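Local coordinates for endoglucanase, glycoside hydrolase family 5 protein (Cytophaga hutchinsonii, PDB 5IHS), which probably hydrolyses internal beta-1,4-glucosidic bonds of cellulose in the bacterial periplasm, as a TIM-barrel endoglucanase of glycoside hydrolase family 5, at residues I154-N159 / T218-P223; I191-R196 / Q213-T218. One frame throughout, in Å; residues are numbered along the deposited sequence.

Interaction 1. Residues I154-N159 / T218-P223; sequences IYEVYN and TLHFYP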
loop_
_atom_site.group_PDB
_atom_site.type_symbol
_atom_site.label_atom_id
_atom_site.label_comp_id
_atom_site.label_asym_id
_atom_site.label_seq_id
_atom_site.Cartn_x
_atom_site.Cartn_y
_atom_site.Cartn_z
ATOM N N ILE A 154 6.392 0.969 -6.609
ATOM C CA ILE A 154 5.689 2.114 -6.035
ATOM C C ILE A 154 6.310 2.361 -4.661
ATOM O O ILE A 154 6.481 1.420 -3.881
ATOM C CB ILE A 154 4.180 1.810 -5.894
ATOM C CG1 ILE A 154 3.558 1.496 -7.263
ATOM C CG2 ILE A 154 3.454 2.961 -5.202
ATOM C CD1 ILE A 154 2.211 0.806 -7.169
ATOM N N TYR A 155 6.684 3.610 -4.373
ATOM C CA TYR A 155 7.287 3.952 -3.090
ATOM C C TYR A 155 6.242 4.565 -2.166
ATOM O O TYR A 155 5.437 5.388 -2.600
ATOM C CB TYR A 155 8.424 4.956 -3.266
ATOM C CG TYR A 155 9.502 4.520 -4.224
ATOM C CD1 TYR A 155 10.572 3.752 -3.797
ATOM C CD2 TYR A 155 9.459 4.888 -5.556
ATOM C CE1 TYR A 155 11.569 3.362 -4.677
ATOM C CE2 TYR A 155 10.455 4.507 -6.445
ATOM C CZ TYR A 155 11.505 3.747 -6.000
ATOM O OH TYR A 155 12.502 3.337 -6.858
ATOM N N GLU A 156 6.279 4.206 -0.880
ATOM C CA GLU A 156 5.381 4.761 0.135
ATOM C C GLU A 156 6.263 5.228 1.293
ATOM O O GLU A 156 6.772 4.426 2.080
ATOM C CB GLU A 156 4.332 3.729 0.540
ATOM C CG GLU A 156 3.422 4.210 1.659
ATOM C CD GLU A 156 2.356 3.207 2.058
ATOM O OE1 GLU A 156 2.381 2.052 1.576
ATOM O OE2 GLU A 156 1.465 3.598 2.867
ATOM N N VAL A 157 6.477 6.546 1.375
ATOM C CA VAL A 157 7.570 7.082 2.192
ATOM C C VAL A 157 7.244 7.292 3.664
ATOM O O VAL A 157 8.171 7.491 4.460
ATOM C CB VAL A 157 8.132 8.385 1.590
ATOM C CG1 VAL A 157 8.699 8.121 0.196
ATOM C CG2 VAL A 157 7.090 9.498 1.560
ATOM N N TYR A 158 5.974 7.242 4.056
ATOM C CA TYR A 158 5.608 7.524 5.453
ATOM C C TYR A 158 4.205 6.948 5.700
ATOM O O TYR A 158 3.211 7.657 5.544
ATOM C CB TYR A 158 5.640 9.026 5.709
ATOM C CG TYR A 158 5.546 9.482 7.155
ATOM C CD1 TYR A 158 5.114 8.636 8.167
ATOM C CD2 TYR A 158 5.894 10.785 7.497
ATOM C CE1 TYR A 158 5.024 9.082 9.477
ATOM C CE2 TYR A 158 5.810 11.236 8.798
ATOM C CZ TYR A 158 5.373 10.380 9.785
ATOM O OH TYR A 158 5.265 10.781 11.097
ATOM N N ASN A 159 4.144 5.681 6.132
ATOM C CA ASN A 159 2.877 4.978 6.327
ATOM C C ASN A 159 1.774 5.835 6.949
ATOM O O ASN A 159 0.760 6.115 6.289
ATOM C CB ASN A 159 3.143 3.753 7.202
ATOM C CG ASN A 159 1.871 3.059 7.644
ATOM O OD1 ASN A 159 0.982 2.824 6.838
ATOM N ND2 ASN A 159 1.760 2.748 8.934
ATOM N N THR A 218 -1.841 9.218 0.608
ATOM C CA THR A 218 -2.403 8.056 1.275
ATOM C C THR A 218 -3.733 8.349 1.949
ATOM O O THR A 218 -3.861 9.327 2.688
ATOM C CB THR A 218 -1.433 7.585 2.353
ATOM O OG1 THR A 218 -0.133 7.503 1.773
ATOM C CG2 THR A 218 -1.851 6.240 2.922
ATOM N N LEU A 219 -4.676 7.417 1.777
ATOM C CA LEU A 219 -5.893 7.334 2.569
ATOM C C LEU A 219 -5.967 5.943 3.190
ATOM O O LEU A 219 -5.876 4.941 2.473
ATOM C CB LEU A 219 -7.125 7.556 1.688
ATOM C CG LEU A 219 -8.478 7.446 2.385
ATOM C CD1 LEU A 219 -8.646 8.563 3.387
ATOM C CD2 LEU A 219 -9.598 7.456 1.362
ATOM N N HIS A 220 -6.116 5.872 4.516
ATOM C CA HIS A 220 -6.329 4.613 5.225
ATOM C C HIS A 220 -7.674 4.643 5.928
ATOM O O HIS A 220 -7.993 5.619 6.617
ATOM C CB HIS A 220 -5.258 4.379 6.282
ATOM C CG HIS A 220 -3.934 4.009 5.707
ATOM N ND1 HIS A 220 -2.835 3.724 6.485
ATOM C CD2 HIS A 220 -3.535 3.858 4.422
ATOM C CE1 HIS A 220 -1.815 3.412 5.703
ATOM N NE2 HIS A 220 -2.221 3.481 4.450
ATOM N N PHE A 221 -8.450 3.567 5.800
ATOM C CA PHE A 221 -9.743 3.489 6.465
ATOM C C PHE A 221 -9.954 2.102 7.051
ATOM O O PHE A 221 -9.461 1.094 6.530
ATOM C CB PHE A 221 -10.906 3.866 5.521
ATOM C CG PHE A 221 -11.188 2.847 4.456
ATOM C CD1 PHE A 221 -12.037 1.774 4.701
ATOM C CD2 PHE A 221 -10.594 2.939 3.207
ATOM C CE1 PHE A 221 -12.276 0.812 3.730
ATOM C CE2 PHE A 221 -10.846 1.981 2.233
ATOM C CZ PHE A 221 -11.676 0.921 2.501
ATOM N N TYR A 222 -10.749 2.084 8.121
ATOM C CA TYR A 222 -11.144 0.868 8.826
ATOM C C TYR A 222 -12.647 1.014 9.018
ATOM O O TYR A 222 -13.073 1.857 9.832
ATOM C CB TYR A 222 -10.383 0.686 10.145
ATOM C CG TYR A 222 -8.992 0.076 9.895
ATOM C CD1 TYR A 222 -7.933 0.834 9.422
ATOM C CD2 TYR A 222 -8.771 -1.297 10.086
ATOM C CE1 TYR A 222 -6.699 0.248 9.128
ATOM C CE2 TYR A 222 -7.546 -1.877 9.803
ATOM C CZ TYR A 222 -6.513 -1.104 9.331
ATOM O OH TYR A 222 -5.313 -1.724 9.071
ATOM N N PRO A 223 -13.471 0.266 8.272
ATOM C CA PRO A 223 -14.908 0.595 8.142
ATOM C C PRO A 223 -15.743 0.365 9.387
ATOM O O PRO A 223 -16.886 0.840 9.435
ATOM C CB PRO A 223 -15.368 -0.327 7.004
ATOM C CG PRO A 223 -14.413 -1.475 7.073
ATOM C CD PRO A 223 -13.091 -0.881 7.440
HETATM O O HOH W 1 1.472 6.187 3.499
#
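Asn159 and His220 meet amide to ring: OD1 of Asn159 lies in the ring plane at the edge of His220, 3.1 Å from CE1. The two side chains cross at about a right angle and their flat groups are turned 42° apart, so the amide offers its oxygen to a ring carbon rather than stacking. With CG of His220 anti to the carbonyl carbon (chi1 -73°), the imidazole reaches inward from strand 215-221, and its ND1 is held by Glu160.

Glu156 comes from the opposite direction, its chain fully extended. Its carboxylate stands nearly upright against the ring, 81° between planes, but OE2 stops 4.0 Å from NE2 of His220. Thr247 bridges this gap, its OG1 hydrogen-bonded to OE2 of Glu156 and to NE2 of His220, while Arg85 forms a salt bridge with OE1.

A water hydrogen-bonds to OE2 of Glu156 at 2.7 Å and to the carbonyl O of Asn159. Its third bond, 2.7 Å to OG1 of Thr218, could run either way, since several acceptors compete for two protons.

Polar side chains and one water thus bind the strand ends together without a direct hydrogen bond between the segments. The Asn159-Glu160 pair matches the acid/base motif of family 5, consistent with a polar network that fixes the imidazole's rotation beside Glu160, probably in the active site, while Arg85 would favour an ionised Glu156.

Interaction 2. Residues I191-R196 / Q213-T218; sequences IVVGTR and QNIMYT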
loop_
_atom_site.group_PDB
_atom_site.type_symbol
_atom_site.label_atom_id
_atom_site.label_comp_id
_atom_site.label_asym_id
_atom_site.label_seq_id
_atom_site.Cartn_x
_atom_site.Cartn_y
_atom_site.Cartn_z
ATOM N N ILE A 191 5.309 7.840 -6.153
ATOM C CA ILE A 191 5.614 7.981 -4.739
ATOM C C ILE A 191 4.333 8.407 -4.030
ATOM O O ILE A 191 3.701 9.393 -4.430
ATOM C CB ILE A 191 6.741 9.005 -4.510
ATOM C CG1 ILE A 191 8.007 8.614 -5.283
ATOM C CG2 ILE A 191 7.019 9.146 -3.029
ATOM C CD1 ILE A 191 9.051 9.724 -5.342
ATOM N N VAL A 192 3.962 7.662 -2.984
ATOM C CA VAL A 192 2.737 7.893 -2.221
ATOM C C VAL A 192 3.136 8.444 -0.858
ATOM O O VAL A 192 3.998 7.867 -0.182
ATOM C CB VAL A 192 1.908 6.606 -2.050
ATOM C CG1 VAL A 192 0.572 6.924 -1.402
ATOM C CG2 VAL A 192 1.725 5.857 -3.381
ATOM N N VAL A 193 2.496 9.542 -0.445
ATOM C CA VAL A 193 2.858 10.279 0.760
ATOM C C VAL A 193 1.712 10.253 1.770
ATOM O O VAL A 193 0.585 10.662 1.458
ATOM C CB VAL A 193 3.238 11.733 0.425
ATOM C CG1 VAL A 193 3.642 12.478 1.699
ATOM C CG2 VAL A 193 4.344 11.788 -0.623
ATOM N N GLY A 194 2.035 9.821 2.999
ATOM C CA GLY A 194 1.061 9.754 4.066
ATOM C C GLY A 194 0.578 11.111 4.531
ATOM O O GLY A 194 1.183 12.148 4.266
ATOM N N THR A 195 -0.552 11.083 5.242
ATOM C CA THR A 195 -1.242 12.294 5.659
ATOM C C THR A 195 -1.541 12.252 7.165
ATOM O O THR A 195 -1.411 11.216 7.836
ATOM C CB THR A 195 -2.492 12.535 4.769
ATOM O OG1 THR A 195 -3.405 11.434 4.864
ATOM C CG2 THR A 195 -2.092 12.768 3.301
ATOM N N ARG A 196 -1.906 13.412 7.716
ATOM C CA ARG A 196 -2.083 13.521 9.159
ATOM C C ARG A 196 -3.220 12.618 9.650
ATOM O O ARG A 196 -4.170 12.299 8.919
ATOM C CB ARG A 196 -2.326 14.989 9.548
ATOM C CG ARG A 196 -2.316 15.258 11.056
ATOM C CD ARG A 196 -2.249 16.722 11.379
ATOM N NE ARG A 196 -3.480 17.451 11.115
ATOM C CZ ARG A 196 -4.476 17.600 11.980
ATOM N NH1 ARG A 196 -4.440 17.022 13.178
ATOM N NH2 ARG A 196 -5.526 18.343 11.648
ATOM N N GLN A 213 6.146 15.639 -10.065
ATOM C CA GLN A 213 5.538 14.631 -10.918
ATOM C C GLN A 213 5.265 13.324 -10.171
ATOM O O GLN A 213 6.088 12.859 -9.385
ATOM C CB GLN A 213 6.502 14.363 -12.071
ATOM C CG GLN A 213 5.990 13.422 -13.133
ATOM C CD GLN A 213 4.912 14.048 -13.999
ATOM O OE1 GLN A 213 4.950 15.250 -14.285
ATOM N NE2 GLN A 213 3.943 13.233 -14.422
ATOM N N ASN A 214 4.107 12.712 -10.464
ATOM C CA ASN A 214 3.796 11.332 -10.072
ATOM C C ASN A 214 3.826 11.117 -8.558
ATOM O O ASN A 214 4.353 10.116 -8.063
ATOM C CB ASN A 214 4.676 10.341 -10.829
ATOM C CG ASN A 214 4.419 10.386 -12.310
ATOM O OD1 ASN A 214 3.449 10.996 -12.764
ATOM N ND2 ASN A 214 5.284 9.751 -13.077
ATOM N N ILE A 215 3.182 12.043 -7.835
ATOM C CA ILE A 215 2.956 11.948 -6.394
ATOM C C ILE A 215 1.477 11.662 -6.141
ATOM O O ILE A 215 0.595 12.285 -6.750
ATOM C CB ILE A 215 3.377 13.244 -5.668
ATOM C CG1 ILE A 215 4.800 13.666 -6.034
ATOM C CG2 ILE A 215 3.220 13.090 -4.149
ATOM C CD1 ILE A 215 5.871 12.637 -5.728
ATOM N N MET A 216 1.211 10.720 -5.240
ATOM C CA MET A 216 -0.124 10.440 -4.738
ATOM C C MET A 216 -0.115 10.555 -3.222
ATOM O O MET A 216 0.944 10.620 -2.591
ATOM C CB MET A 216 -0.583 9.036 -5.159
ATOM C CG MET A 216 -0.537 8.809 -6.663
ATOM S SD MET A 216 -1.042 7.158 -7.180
ATOM C CE MET A 216 -2.817 7.338 -7.179
ATOM N N TYR A 217 -1.310 10.536 -2.631
ATOM C CA TYR A 217 -1.479 10.762 -1.200
ATOM C C TYR A 217 -2.271 9.625 -0.578
ATOM O O TYR A 217 -3.242 9.127 -1.157
ATOM C CB TYR A 217 -2.140 12.135 -0.948
ATOM C CG TYR A 217 -1.329 13.231 -1.603
ATOM C CD1 TYR A 217 -1.535 13.553 -2.926
ATOM C CD2 TYR A 217 -0.313 13.886 -0.926
ATOM C CE1 TYR A 217 -0.762 14.509 -3.564
ATOM C CE2 TYR A 217 0.459 14.853 -1.544
ATOM C CZ TYR A 217 0.234 15.159 -2.867
ATOM O OH TYR A 217 1.010 16.116 -3.483
ATOM N N THR A 218 -1.841 9.218 0.608
ATOM C CA THR A 218 -2.403 8.056 1.275
ATOM C C THR A 218 -3.733 8.349 1.949
ATOM O O THR A 218 -3.861 9.327 2.688
ATOM C CB THR A 218 -1.433 7.585 2.353
ATOM O OG1 THR A 218 -0.133 7.503 1.773
ATOM C CG2 THR A 218 -1.851 6.240 2.922
#
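Ile191 and Met216 are tied backbone to backbone, Met216 N donating to Ile191 O at 2.9 Å. Ile191 N in turn reaches Asn214 O, and Val193 N reaches Met216 O, the alternation expected of parallel neighbours. Thr218 N completes the pattern at Val193 O, though it comes in 48° out of the carbonyl plane. The short strand segments 191-193 and 215-218 run at 36° to each other.

Beyond the strand end the pairing passes to a side chain. Thr195 has its hydroxyl between backbone N and carbonyl carbon (chi1 60°), and from there OG1 donates to Thr218 O at 3.1 Å, almost in line with that carbonyl.

The side chains divide between two faces. On one, CD1 of Ile215 packs 3.9 Å from CB of Ile191, while its CG2 branch lies against CG2 of Val193 at 3.9 Å; the Tyr217 ring brings CD2 to 4.4 Å from CB of Val193, and its hydroxyl bonds to the backbone N of Ile210. On the other, Val192 sends CG1, anti to its own N, across Thr218 at about a right angle, 3.3 Å from OG1, and CG2 rests on CB of Met216.

These are the fifth and sixth strands of the TIM barrel, joined by a beta-alpha-beta crossover that carries helices 196-199 and 202-207. Helix 167-185 covers Ile191, Val193 and Ile215, and helix 202-207 lies on Thr195 and Tyr217. Val192 and Met216 face the barrel interior, against Phe245 of strand 244-249.

Both interactions are buried and both use strand 215-221, sharing Thr218, whose amide belongs to the sheet while its hydroxyl meets the water of interaction 1. Interaction 2 joins adjacent strands, so backbone hydrogen bonds and aliphatic packing dominate; interaction 1 reaches from strand 153-156 on the inner side of the barrel, skipping strand 191-193, and relies on polar side chains and solvent. Strand 191-193 connects them: Val192 N lies 2.7 Å from Tyr155 O, a probable hydrogen bond, and Ile154 packs on Val192. The chemistry therefore changes along the barrel, from an apolar core with its helical cover to a polar group near the C-terminal strand ends, where TIM-barrel enzymes place their active sites.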